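Local coordinates for protein putative Nitroreductase (Anabaena variabilis ATCC 29413, PDB 3EO7) that binds flavin mononucleotide and probably acts as an oxidoreductase of the nitroreductase family, at residues A[74-77]-A[78-82]; A[328-331]-A[332-335]; A[412-415]-A[416-419]. All blocks are in the same frame, centred on the assembly; numbering follows the deposited sequence. Where two conformers were deposited one is given.

Contact 1 of 3, residues A[74-77]-A[78-82]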
ATOM      1  N   LEU A  74      13.947   0.532 -16.342  1.00 17.02           N
ATOM      2  CA  LEU A  74      14.174   0.828 -14.907  1.00 17.73           C
ATOM      3  C   LEU A  74      13.706   2.255 -14.555  1.00 16.80           C
ATOM      4  O   LEU A  74      13.079   2.500 -13.523  1.00 16.58           O
ATOM      5  CB  LEU A  74      15.675   0.681 -14.540  1.00 16.96           C
ATOM      6  CG  LEU A  74      15.970   0.937 -13.033  1.00 20.59           C
ATOM      7  CD1 LEU A  74      15.223  -0.077 -12.151  1.00 20.63           C
ATOM      8  CD2 LEU A  74      17.510   0.941 -12.774  1.00 22.60           C
ATOM      9  N   SER A  75      14.014   3.197 -15.437  1.00 16.26           N
ATOM     10  CA  SER A  75      13.646   4.609 -15.238  1.00 16.73           C
ATOM     11  C   SER A  75      12.127   4.754 -15.139  1.00 15.62           C
ATOM     12  O   SER A  75      11.583   5.398 -14.226  1.00 15.21           O
ATOM     13  CB  SER A  75      14.210   5.452 -16.387  1.00 17.90           C
ATOM     14  OG  SER A  75      13.822   6.811 -16.276  1.00 16.51           O
ATOM     15  N   ARG A  76      11.431   4.135 -16.073  1.00 14.55           N
ATOM     16  CA  ARG A  76       9.969   4.175 -16.087  1.00 19.08           C
ATOM     17  C   ARG A  76       9.333   3.447 -14.912  1.00 17.37           C
ATOM     18  O   ARG A  76       8.348   3.938 -14.325  1.00 16.31           O
ATOM     19  CB  ARG A  76       9.456   3.628 -17.428  1.00 19.55           C
ATOM     20  CG  ARG A  76       7.947   3.702 -17.660  1.00 30.31           C
ATOM     21  CD  ARG A  76       7.562   3.062 -19.011  1.00 33.68           C
ATOM     22  NE  ARG A  76       8.380   3.595 -20.099  1.00 44.33           N
ATOM     23  CZ  ARG A  76       8.090   4.679 -20.819  1.00 52.27           C
ATOM     24  NH1 ARG A  76       6.973   5.377 -20.589  1.00 45.42           N
ATOM     25  NH2 ARG A  76       8.934   5.065 -21.787  1.00 51.55           N
ATOM     26  N   LEU A  77       9.881   2.278 -14.550  1.00 16.19           N
ATOM     27  CA  LEU A  77       9.381   1.522 -13.423  1.00 16.65           C
ATOM     28  C   LEU A  77       9.441   2.378 -12.153  1.00 16.53           C
ATOM     29  O   LEU A  77       8.451   2.516 -11.428  1.00 17.07           O
ATOM     30  CB  LEU A  77      10.170   0.206 -13.253  1.00 16.91           C
ATOM     31  CG  LEU A  77       9.635  -0.789 -12.211  1.00 21.04           C
ATOM     32  CD1 LEU A  77      10.124  -2.222 -12.550  1.00 21.69           C
ATOM     33  CD2 LEU A  77      10.044  -0.362 -10.803  1.00 20.19           C
ATOM     34  N   LEU A  78      10.568   3.045 -11.949  1.00 15.64           N
ATOM     35  CA  LEU A  78      10.743   3.838 -10.733  1.00 15.63           C
ATOM     36  C   LEU A  78       9.883   5.089 -10.763  1.00 14.79           C
ATOM     37  O   LEU A  78       9.235   5.441  -9.763  1.00 16.71           O
ATOM     38  CB  LEU A  78      12.199   4.151 -10.500  1.00 16.27           C
ATOM     39  CG  LEU A  78      13.115   2.988 -10.058  1.00 18.72           C
ATOM     40  CD1 LEU A  78      14.603   3.370 -10.194  1.00 18.16           C
ATOM     41  CD2 LEU A  78      12.742   2.597  -8.626  1.00 18.40           C
ATOM     42  N   PHE A  79       9.841   5.743 -11.916  1.00 16.43           N
ATOM     43  CA  PHE A  79       9.084   6.997 -12.027  1.00 16.45           C
ATOM     44  C   PHE A  79       7.582   6.816 -11.834  1.00 17.98           C
ATOM     45  O   PHE A  79       6.911   7.624 -11.176  1.00 16.41           O
ATOM     46  CB  PHE A  79       9.372   7.694 -13.346  1.00 17.45           C
ATOM     47  CG  PHE A  79       8.789   9.061 -13.395  1.00 18.67           C
ATOM     48  CD1 PHE A  79       9.330  10.074 -12.586  1.00 17.23           C
ATOM     49  CD2 PHE A  79       7.661   9.326 -14.151  1.00 27.53           C
ATOM     50  CE1 PHE A  79       8.775  11.332 -12.568  1.00 23.08           C
ATOM     51  CE2 PHE A  79       7.099  10.600 -14.146  1.00 33.25           C
ATOM     52  CZ  PHE A  79       7.653  11.595 -13.345  1.00 22.97           C
ATOM     53  N   ARG A  80       7.036   5.756 -12.420  1.00 16.42           N
ATOM     54  CA  ARG A  80       5.614   5.502 -12.317  1.00 17.31           C
ATOM     55  C   ARG A  80       5.300   4.998 -10.909  1.00 19.64           C
ATOM     56  O   ARG A  80       4.169   5.099 -10.469  1.00 20.78           O
ATOM     57  CB  ARG A  80       5.164   4.478 -13.357  1.00 18.89           C
ATOM     58  CG  ARG A  80       5.283   4.915 -14.839  1.00 22.86           C
ATOM     59  CD  ARG A  80       4.085   5.703 -15.300  1.00 40.31           C
ATOM     60  NE  ARG A  80       4.272   6.224 -16.663  1.00 41.65           N
ATOM     61  CZ  ARG A  80       4.490   7.506 -16.995  1.00 45.85           C
ATOM     62  NH1 ARG A  80       4.544   8.485 -16.091  1.00 44.49           N
ATOM     63  NH2 ARG A  80       4.630   7.823 -18.282  1.00 45.52           N
ATOM     64  N   SER A  81       6.295   4.450 -10.204  1.00 16.93           N
ATOM     65  CA  SER A  81       6.089   3.939  -8.845  1.00 18.41           C
ATOM     66  C   SER A  81       6.106   5.037  -7.766  1.00 18.08           C
ATOM     67  O   SER A  81       5.260   5.037  -6.876  1.00 16.68           O
ATOM     68  CB  SER A  81       7.145   2.897  -8.458  1.00 22.29           C
ATOM     69  OG  SER A  81       6.984   1.715  -9.214  1.00 21.96           O
ATOM     70  N   TYR A  82       7.104   5.918  -7.812  1.00 15.99           N
ATOM     71  CA  TYR A  82       7.310   6.876  -6.717  1.00 17.46           C
ATOM     72  C   TYR A  82       7.882   8.206  -7.164  1.00 16.70           C
ATOM     73  O   TYR A  82       8.440   8.958  -6.361  1.00 17.73           O
ATOM     74  CB  TYR A  82       8.205   6.219  -5.675  1.00 15.86           C
ATOM     75  CG  TYR A  82       8.066   6.680  -4.246  1.00 16.11           C
ATOM     76  CD1 TYR A  82       6.803   6.879  -3.677  1.00 16.58           C
ATOM     77  CD2 TYR A  82       9.179   6.901  -3.453  1.00 17.21           C
ATOM     78  CE1 TYR A  82       6.659   7.272  -2.336  1.00 17.73           C
ATOM     79  CE2 TYR A  82       9.049   7.292  -2.131  1.00 15.38           C
ATOM     80  CZ  TYR A  82       7.774   7.483  -1.568  1.00 16.27           C
ATOM     81  OH  TYR A  82       7.642   7.867  -0.238  1.00 17.10           O
TER

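Contact 2 of 3, residues A[328-331]-A[332-335]. With FMN (flavin mononucleotide), chain B.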
ATOM      1  N   GLU A 328      -0.701   4.222 -17.841  1.00 19.27           N
ATOM      2  CA  GLU A 328       0.409   5.173 -17.637  1.00 18.62           C
ATOM      3  C   GLU A 328      -0.048   6.598 -17.388  1.00 18.62           C
ATOM      4  O   GLU A 328       0.401   7.251 -16.439  1.00 18.26           O
ATOM      5  CB  GLU A 328       1.367   5.164 -18.816  1.00 20.56           C
ATOM      6  CG  GLU A 328       2.080   3.869 -18.958  1.00 24.97           C
ATOM      7  CD  GLU A 328       3.448   4.012 -19.631  1.00 34.29           C
ATOM      8  OE1 GLU A 328       4.376   4.722 -19.107  1.00 33.06           O
ATOM      9  OE2 GLU A 328       3.591   3.365 -20.682  1.00 30.79           O
ATOM     10  N   ILE A 329      -0.958   7.070 -18.219  1.00 19.06           N
ATOM     11  CA  ILE A 329      -1.468   8.426 -18.092  1.00 17.94           C
ATOM     12  C   ILE A 329      -2.182   8.603 -16.740  1.00 17.67           C
ATOM     13  O   ILE A 329      -1.964   9.591 -16.028  1.00 18.17           O
ATOM     14  CB  ILE A 329      -2.431   8.759 -19.242  1.00 19.50           C
ATOM     15  CG1 ILE A 329      -1.657   8.842 -20.571  1.00 20.09           C
ATOM     16  CG2 ILE A 329      -3.161  10.067 -18.962  1.00 18.87           C
ATOM     17  CD1 ILE A 329      -2.583   8.905 -21.809  1.00 20.96           C
ATOM     18  N   THR A 330      -3.001   7.626 -16.386  1.00 17.98           N
ATOM     19  CA  THR A 330      -3.721   7.638 -15.129  1.00 18.70           C
ATOM     20  C   THR A 330      -2.772   7.635 -13.916  1.00 16.42           C
ATOM     21  O   THR A 330      -2.962   8.426 -12.988  1.00 16.91           O
ATOM     22  CB  THR A 330      -4.744   6.491 -15.080  1.00 17.29           C
ATOM     23  OG1 THR A 330      -5.828   6.805 -15.986  1.00 18.06           O
ATOM     24  CG2 THR A 330      -5.260   6.298 -13.684  1.00 17.56           C
HETATM   25  N   MSE A 331      -1.726   6.819 -13.964  1.00 16.34           N
HETATM   26  CA  MSE A 331      -0.763   6.777 -12.882  1.00 16.58           C
HETATM   27  C   MSE A 331      -0.076   8.121 -12.747  1.00 18.82           C
HETATM   28  O   MSE A 331       0.166   8.605 -11.643  1.00 19.33           O
HETATM   29  CB  MSE A 331       0.254   5.670 -13.097  1.00 17.66           C
HETATM   30  CG  MSE A 331      -0.369   4.299 -12.947  1.00 18.69           C
HETATM   31 SE   MSE A 331       0.913   2.858 -13.143  0.75 17.20          SE
HETATM   32  CE  MSE A 331       1.676   2.871 -11.329  1.00 18.06           C
ATOM     33  N   HIS A 332       0.195   8.763 -13.876  1.00 18.56           N
ATOM     34  CA  HIS A 332       0.860  10.047 -13.814  1.00 20.41           C
ATOM     35  C   HIS A 332      -0.032  11.174 -13.277  1.00 18.83           C
ATOM     36  O   HIS A 332       0.441  12.014 -12.515  1.00 17.65           O
ATOM     37  CB  HIS A 332       1.451  10.425 -15.185  1.00 20.09           C
ATOM     38  CG  HIS A 332       2.200  11.717 -15.161  1.00 27.84           C
ATOM     39  ND1 HIS A 332       3.446  11.842 -14.578  1.00 32.59           N
ATOM     40  CD2 HIS A 332       1.879  12.944 -15.636  1.00 35.02           C
ATOM     41  CE1 HIS A 332       3.853  13.095 -14.687  1.00 32.17           C
ATOM     42  NE2 HIS A 332       2.919  13.784 -15.319  1.00 36.46           N
ATOM     43  N   LYS A 333      -1.313  11.182 -13.648  1.00 18.57           N
ATOM     44  CA  LYS A 333      -2.230  12.281 -13.288  1.00 19.90           C
ATOM     45  C   LYS A 333      -2.983  12.089 -11.977  1.00 17.17           C
ATOM     46  O   LYS A 333      -3.613  13.024 -11.473  1.00 18.88           O
ATOM     47  CB  LYS A 333      -3.235  12.530 -14.412  1.00 20.49           C
ATOM     48  CG  LYS A 333      -4.327  11.524 -14.545  1.00 26.71           C
ATOM     49  CD  LYS A 333      -5.231  11.880 -15.740  1.00 30.13           C
ATOM     50  CE  LYS A 333      -6.366  10.867 -15.917  1.00 36.11           C
ATOM     51  NZ  LYS A 333      -7.213  11.191 -17.117  1.00 40.63           N
ATOM     52  N   ARG A 334      -2.907  10.876 -11.430  1.00 15.09           N
ATOM     53  CA  ARG A 334      -3.684  10.490 -10.258  1.00 16.00           C
ATOM     54  C   ARG A 334      -3.458  11.434  -9.102  1.00 16.48           C
ATOM     55  O   ARG A 334      -2.320  11.671  -8.701  1.00 16.45           O
ATOM     56  CB  ARG A 334      -3.279   9.088  -9.812  1.00 15.66           C
ATOM     57  CG  ARG A 334      -4.037   8.619  -8.542  1.00 16.60           C
ATOM     58  CD  ARG A 334      -3.180   7.790  -7.607  1.00 15.79           C
ATOM     59  NE  ARG A 334      -1.992   8.524  -7.132  1.00 13.42           N
ATOM     60  CZ  ARG A 334      -1.986   9.465  -6.208  1.00 16.08           C
ATOM     61  NH1 ARG A 334      -3.094   9.809  -5.578  1.00 15.90           N
ATOM     62  NH2 ARG A 334      -0.837  10.030  -5.888  1.00 16.80           N
ATOM     63  N   ARG A 335      -4.550  11.966  -8.564  1.00 17.59           N
ATOM     64  CA  ARG A 335      -4.533  12.783  -7.351  1.00 17.07           C
ATOM     65  C   ARG A 335      -5.666  12.309  -6.444  1.00 16.99           C
ATOM     66  O   ARG A 335      -6.683  11.794  -6.933  1.00 18.58           O
ATOM     67  CB  ARG A 335      -4.802  14.244  -7.695  1.00 17.30           C
ATOM     68  CG  ARG A 335      -3.767  14.913  -8.595  1.00 17.25           C
ATOM     69  CD  ARG A 335      -2.624  15.540  -7.827  1.00 17.20           C
ATOM     70  NE  ARG A 335      -1.744  14.585  -7.146  1.00 16.00           N
ATOM     71  CZ  ARG A 335      -0.671  14.032  -7.701  1.00 16.30           C
ATOM     72  NH1 ARG A 335      -0.319  14.319  -8.943  1.00 14.88           N
ATOM     73  NH2 ARG A 335       0.103  13.222  -6.985  1.00 14.63           N
TER
HETATM   74  N1  FMN B 700      -6.922  12.689   2.296  1.00 13.36           N
HETATM   75  C2  FMN B 700      -7.899  13.318   3.049  1.00 19.23           C
HETATM   76  O2  FMN B 700      -8.425  14.355   2.661  1.00 17.54           O
HETATM   77  N3  FMN B 700      -8.317  12.856   4.269  1.00 16.12           N
HETATM   78  C4  FMN B 700      -7.765  11.753   4.850  1.00 17.03           C
HETATM   79  O4  FMN B 700      -8.311  11.279   5.863  1.00 16.24           O
HETATM   80  C4A FMN B 700      -6.780  11.085   4.125  1.00 14.89           C
HETATM   81  N5  FMN B 700      -6.143   9.992   4.680  1.00 12.76           N
HETATM   82  C5A FMN B 700      -5.213   9.264   3.910  1.00 13.33           C
HETATM   83  C6  FMN B 700      -4.636   8.092   4.384  1.00 12.98           C
HETATM   84  C7  FMN B 700      -3.698   7.384   3.634  1.00 13.46           C
HETATM   85  C7M FMN B 700      -3.171   6.030   4.135  1.00 13.11           C
HETATM   86  C8  FMN B 700      -3.327   7.845   2.378  1.00 14.61           C
HETATM   87  C8M FMN B 700      -2.467   7.025   1.438  1.00 10.86           C
HETATM   88  C9  FMN B 700      -3.900   9.026   1.869  1.00 13.14           C
HETATM   89  C9A FMN B 700      -4.843   9.731   2.636  1.00 13.07           C
HETATM   90  N10 FMN B 700      -5.407  10.903   2.144  1.00 14.49           N
HETATM   91  C10 FMN B 700      -6.368  11.561   2.863  1.00 14.61           C
HETATM   92  C1' FMN B 700      -4.869  11.581   0.900  1.00 12.78           C
HETATM   93  C2' FMN B 700      -3.563  12.314   1.131  1.00 14.98           C
HETATM   94  O2' FMN B 700      -3.826  13.588   1.758  1.00 16.43           O
HETATM   95  C3' FMN B 700      -2.841  12.483  -0.204  1.00 13.02           C
HETATM   96  O3' FMN B 700      -2.424  11.207  -0.700  1.00 13.97           O
HETATM   97  C4' FMN B 700      -1.657  13.467  -0.156  1.00 13.75           C
HETATM   98  O4' FMN B 700      -2.109  14.805   0.194  1.00 15.56           O
HETATM   99  C5' FMN B 700      -0.940  13.489  -1.492  1.00 11.88           C
HETATM  100  O5' FMN B 700      -1.791  13.859  -2.543  1.00 14.48           O
HETATM  101  P   FMN B 700      -2.044  12.922  -3.792  1.00 14.60           P
HETATM  102  O1P FMN B 700      -2.726  11.653  -3.291  1.00 14.99           O
HETATM  103  O2P FMN B 700      -2.949  13.738  -4.707  1.00 14.81           O
HETATM  104  O3P FMN B 700      -0.739  12.603  -4.462  1.00 13.91           O
HETATM  105  O   HOH W   1      -6.330   8.553 -18.271  1.00 39.97           O
HETATM  106  O   HOH W   2       0.273  10.742  -9.580  1.00 16.31           O
HETATM  107  O   HOH W   3      -0.444   7.126  -9.437  1.00 18.49           O

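Contact 3 of 3, residues A[412-415]-A[416-419]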
ATOM      1  N   LYS A 412     -30.138   1.597   4.746  1.00 15.79           N
ATOM      2  CA  LYS A 412     -30.153   2.920   5.369  1.00 17.73           C
ATOM      3  C   LYS A 412     -29.307   3.903   4.564  1.00 16.86           C
ATOM      4  O   LYS A 412     -28.371   3.507   3.896  1.00 13.54           O
ATOM      5  CB  LYS A 412     -29.485   2.851   6.758  1.00 18.74           C
ATOM      6  CG  LYS A 412     -29.756   4.104   7.607  1.00 21.46           C
ATOM      7  CD  LYS A 412     -29.025   4.095   8.914  1.00 24.55           C
ATOM      8  CE  LYS A 412     -29.501   5.297   9.759  1.00 32.48           C
ATOM      9  NZ  LYS A 412     -28.890   5.319  11.067  1.00 23.48           N
ATOM     10  N   ASN A 413     -29.655   5.189   4.649  1.00 16.43           N
ATOM     11  CA  ASN A 413     -28.825   6.267   4.094  1.00 17.52           C
ATOM     12  C   ASN A 413     -27.809   6.615   5.190  1.00 17.17           C
ATOM     13  O   ASN A 413     -28.188   7.118   6.257  1.00 16.32           O
ATOM     14  CB  ASN A 413     -29.705   7.487   3.774  1.00 21.50           C
ATOM     15  CG  ASN A 413     -28.896   8.655   3.247  1.00 26.56           C
ATOM     16  OD1 ASN A 413     -27.822   8.931   3.734  1.00 21.87           O
ATOM     17  ND2 ASN A 413     -29.436   9.371   2.274  1.00 41.61           N
ATOM     18  N   PHE A 414     -26.539   6.337   4.936  1.00 17.38           N
ATOM     19  CA  PHE A 414     -25.478   6.489   5.923  1.00 15.97           C
ATOM     20  C   PHE A 414     -24.627   7.778   5.806  1.00 16.09           C
ATOM     21  O   PHE A 414     -23.591   7.880   6.474  1.00 15.59           O
ATOM     22  CB  PHE A 414     -24.534   5.282   5.847  1.00 19.33           C
ATOM     23  CG  PHE A 414     -25.099   4.017   6.455  1.00 16.67           C
ATOM     24  CD1 PHE A 414     -25.367   3.958   7.818  1.00 20.58           C
ATOM     25  CD2 PHE A 414     -25.277   2.881   5.696  1.00 16.90           C
ATOM     26  CE1 PHE A 414     -25.833   2.800   8.400  1.00 23.39           C
ATOM     27  CE2 PHE A 414     -25.764   1.715   6.263  1.00 15.77           C
ATOM     28  CZ  PHE A 414     -26.030   1.658   7.603  1.00 18.89           C
ATOM     29  N   ARG A 415     -25.059   8.736   4.987  1.00 16.51           N
ATOM     30  CA  ARG A 415     -24.230   9.938   4.746  1.00 16.44           C
ATOM     31  C   ARG A 415     -23.831  10.649   6.019  1.00 15.73           C
ATOM     32  O   ARG A 415     -22.645  10.989   6.209  1.00 15.83           O
ATOM     33  CB  ARG A 415     -24.934  10.908   3.816  1.00 16.98           C
ATOM     34  CG  ARG A 415     -25.048  10.416   2.377  1.00 17.45           C
ATOM     35  CD  ARG A 415     -25.550  11.506   1.452  1.00 20.30           C
ATOM     36  NE  ARG A 415     -25.752  10.946   0.118  1.00 19.69           N
ATOM     37  CZ  ARG A 415     -24.767  10.709  -0.737  1.00 19.08           C
ATOM     38  NH1 ARG A 415     -23.503  10.997  -0.429  1.00 19.18           N
ATOM     39  NH2 ARG A 415     -25.050  10.185  -1.926  1.00 20.63           N
ATOM     40  N   ARG A 416     -24.807  10.901   6.891  1.00 16.83           N
ATOM     41  CA  ARG A 416     -24.537  11.629   8.149  1.00 18.69           C
ATOM     42  C   ARG A 416     -23.559  10.878   9.026  1.00 18.54           C
ATOM     43  O   ARG A 416     -22.622  11.445   9.588  1.00 17.35           O
ATOM     44  CB  ARG A 416     -25.852  11.862   8.901  1.00 18.68           C
ATOM     45  CG  ARG A 416     -25.740  12.724  10.122  1.00 29.11           C
ATOM     46  CD  ARG A 416     -27.091  12.816  10.880  1.00 35.87           C
ATOM     47  NE  ARG A 416     -27.598  11.469  11.194  1.00 57.17           N
ATOM     48  CZ  ARG A 416     -27.187  10.687  12.201  1.00 59.65           C
ATOM     49  NH1 ARG A 416     -26.240  11.081  13.048  1.00 66.22           N
ATOM     50  NH2 ARG A 416     -27.732   9.483  12.350  1.00 63.12           N
ATOM     51  N   GLU A 417     -23.782   9.575   9.104  0.50 15.56           N
ATOM     52  CA  GLU A 417     -22.945   8.691   9.863  0.50 16.14           C
ATOM     53  C   GLU A 417     -21.522   8.655   9.345  0.50 15.57           C
ATOM     54  O   GLU A 417     -20.586   8.775  10.118  0.50 15.00           O
ATOM     55  CB  GLU A 417     -23.513   7.275   9.842  0.50 17.54           C
ATOM     56  CG  GLU A 417     -24.819   7.109  10.611  0.50 19.50           C
ATOM     57  CD  GLU A 417     -26.123   7.565   9.925  0.50 15.30           C
ATOM     58  OE1 GLU A 417     -26.205   8.109   8.784  0.50  7.69           O
ATOM     59  OE2 GLU A 417     -27.135   7.374  10.624  0.50 30.43           O
ATOM     60  N   LEU A 418     -21.371   8.511   8.033  1.00 15.72           N
ATOM     61  CA  LEU A 418     -20.046   8.410   7.404  1.00 15.19           C
ATOM     62  C   LEU A 418     -19.279   9.722   7.576  1.00 14.88           C
ATOM     63  O   LEU A 418     -18.076   9.739   7.779  1.00 16.57           O
ATOM     64  CB  LEU A 418     -20.195   8.040   5.939  1.00 16.18           C
ATOM     65  CG  LEU A 418     -20.656   6.596   5.625  1.00 16.61           C
ATOM     66  CD1 LEU A 418     -21.171   6.544   4.189  1.00 14.98           C
ATOM     67  CD2 LEU A 418     -19.517   5.581   5.934  1.00 19.16           C
ATOM     68  N   HIS A 419     -20.001  10.827   7.534  1.00 14.64           N
ATOM     69  CA  HIS A 419     -19.430  12.133   7.766  1.00 15.53           C
ATOM     70  C   HIS A 419     -18.744  12.128   9.143  1.00 16.76           C
ATOM     71  O   HIS A 419     -17.575  12.512   9.257  1.00 18.31           O
ATOM     72  CB  HIS A 419     -20.562  13.157   7.682  1.00 16.87           C
ATOM     73  CG  HIS A 419     -20.120  14.574   7.737  1.00 14.12           C
ATOM     74  ND1 HIS A 419     -21.016  15.606   7.942  1.00 22.46           N
ATOM     75  CD2 HIS A 419     -18.909  15.145   7.593  1.00 19.11           C
ATOM     76  CE1 HIS A 419     -20.362  16.753   7.937  1.00 27.59           C
ATOM     77  NE2 HIS A 419     -19.081  16.503   7.733  1.00 16.79           N
TER
HETATM   78  O   HOH W   4     -27.668  10.309   6.415  1.00 20.35           O

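Contact 1 of 3, residues A[74-77]-A[78-82]
Leu77 O is gripped by two groups of Ser81. The hydroxyl OG of Ser81 gives it a hydrogen bond of 2.8 Å, and the backbone N of Ser81 adds a weak one. Ser81 chi1 is -68°, which keeps OG beside the residue's own N, and both reach back to the same carbonyl one turn earlier. A third partner is Ser199 OG, from the neighbouring helix 181-202. This carbonyl, near the end of helix 66-82, is therefore well supplied with donors.

The preceding turns are regular alpha helix. Leu78 N, Phe79 N and Arg80 N bond to the carbonyl oxygens of Leu74, Ser75 and Arg76. The bond from Arg80 N to Arg76 O is 2.9 Å long.

Two side-chain pairs, each four residues apart, mark different faces of the helix. Leu74 and Leu78 lie side by side and point the same way, with Leu74 CG 4.0 Å from Leu78 CD1. Leu78 also packs on Val111 of strand 109-115, so its side of the helix faces that strand.

Arg76 and Arg80 form the other pair. Their chains run alongside each other, with the two CG atoms of Arg76 and Arg80 4.1 Å apart. Arg80 bends at chi2 (-85°) and Arg76 only at chi3, yet both bring their guanidinium groups to Glu328. The guanidinium planes are turned 63° against each other, and Arg76 NH1 lies 4.1 Å from Arg80 NH2. Arg76 NH1 and Arg80 NE both form salt bridges to Glu328 OE1 of helix 325-333. The two arginines thus share one carboxylate oxygen, and their combined positive charge would probably hold Glu328 in its ionised form.

Contact 2 of 3, residues A[328-331]-A[332-335]
Helix 325-333 finishes here: His332 N bonds to Glu328 O at 3.0 Å, Lys333 N bonds to Ile329 O, and the bond from Arg334 N to Thr330 O is weak; Arg334 is the first residue to leave helical geometry. Thr330 OG1 and Lys333 NZ are joined by a water, which donates to OG1 and accepts from NZ at 3.0 Å. Thr330 OG1 also bonds to Gln473 OE1. Lys333 chi1 is 75°, and CG is set over the last turn, 3.4 Å from Ile329 O. Met331, a selenomethionine, turns inward against helices 181-202 and 452-473. Its carbonyl is tied to the departing chain through another water, which donates to Met331 O at 2.7 Å and shares the single N-H of Arg334 NE with Ala99 O. The chain that leaves the helix enters the flavin pocket of the nitroreductase fold, where two successive arginines clasp the FMN phosphate. The Arg334 guanidinium presents its edge, with NH1 bonded to FMN O1P and NH2 to FMN O3P at 2.9 Å. Arg335, bent at chi2 and chi3, donates from NE to FMN O2P at 2.8 Å, while Arg335 NH2 meets FMN O3P at 2.7 Å with a nearly straight N-H angle of 171°.

Contact 3 of 3, residues A[412-415]-A[416-419]
Lys412 and Glu417 cross at about a right angle where the loop after strand 405-411 turns into helix 415-421. An Asx turn opens this helix: Asn413 OD1 accepts a hydrogen bond of 3.0 Å from Arg415 N. Phe414 holds the N-cap position. A water donates to Asn413 OD1 and accepts from Arg416 N, so the same side-chain oxygen also serves the first turn indirectly.

The Lys412 chain is extended. It carries NZ to Glu417 OE2, at 2.7 Å, in a salt bridge. NZ comes from above the carboxylate plane, 43° out of it. Glu417 reaches this place by folding at chi2 (79°), which turns its carboxylate back toward the loop. Arg416 NH2 pairs with the same oxygen, Glu417 OE2, at 2.8 Å. One carboxylate oxygen thus joins two positive groups in a small network. Glu417 also adopts a second conformation, so the network is certain for only one of them.

The Phe414 ring is met by this turn on one face and at its edge. Lys412 CB sits over the face, offset toward the rim, and Glu417 CD approaches the ring edge near its plane. The ring also packs on Val492 and Leu493 of helix 486-493.

Leu418 takes the inner side of the helix. Its CD1 is 4.0 Å from Phe414 CB, and its side chain reaches Ala385 and Cys387 on strand 381-390 and Val434 and Phe436 on strand 433-439. An alanine here would lack CG and both methyls, and would probably leave a gap between the helix and these strands. The Leu418 backbone N donates to Phe414 O at 2.8 Å, and its N-H angle is 163°.

In the fold
The three contacts come in series along the chain. Contact 1 is on helix 66-82 and contact 2 at the end of helix 325-333. Their centres are about 13 Å apart, and they touch through the shared Glu328 carboxylate. Met331 CE also packs on Arg80 O. The helix that leads into the phosphate-binding arginines is thereby pinned to helix 66-82, from the first half of the chain. Contact 3 is at the start of helix 415-421, beside strands 381-390 and 433-439 of the mixed sheet. Its centre is about 30 Å from that of contact 2 and about 39 Å from that of contact 1, which lies across the chain's centre. Contact 2 alone of the three touches the FMN, at its phosphate.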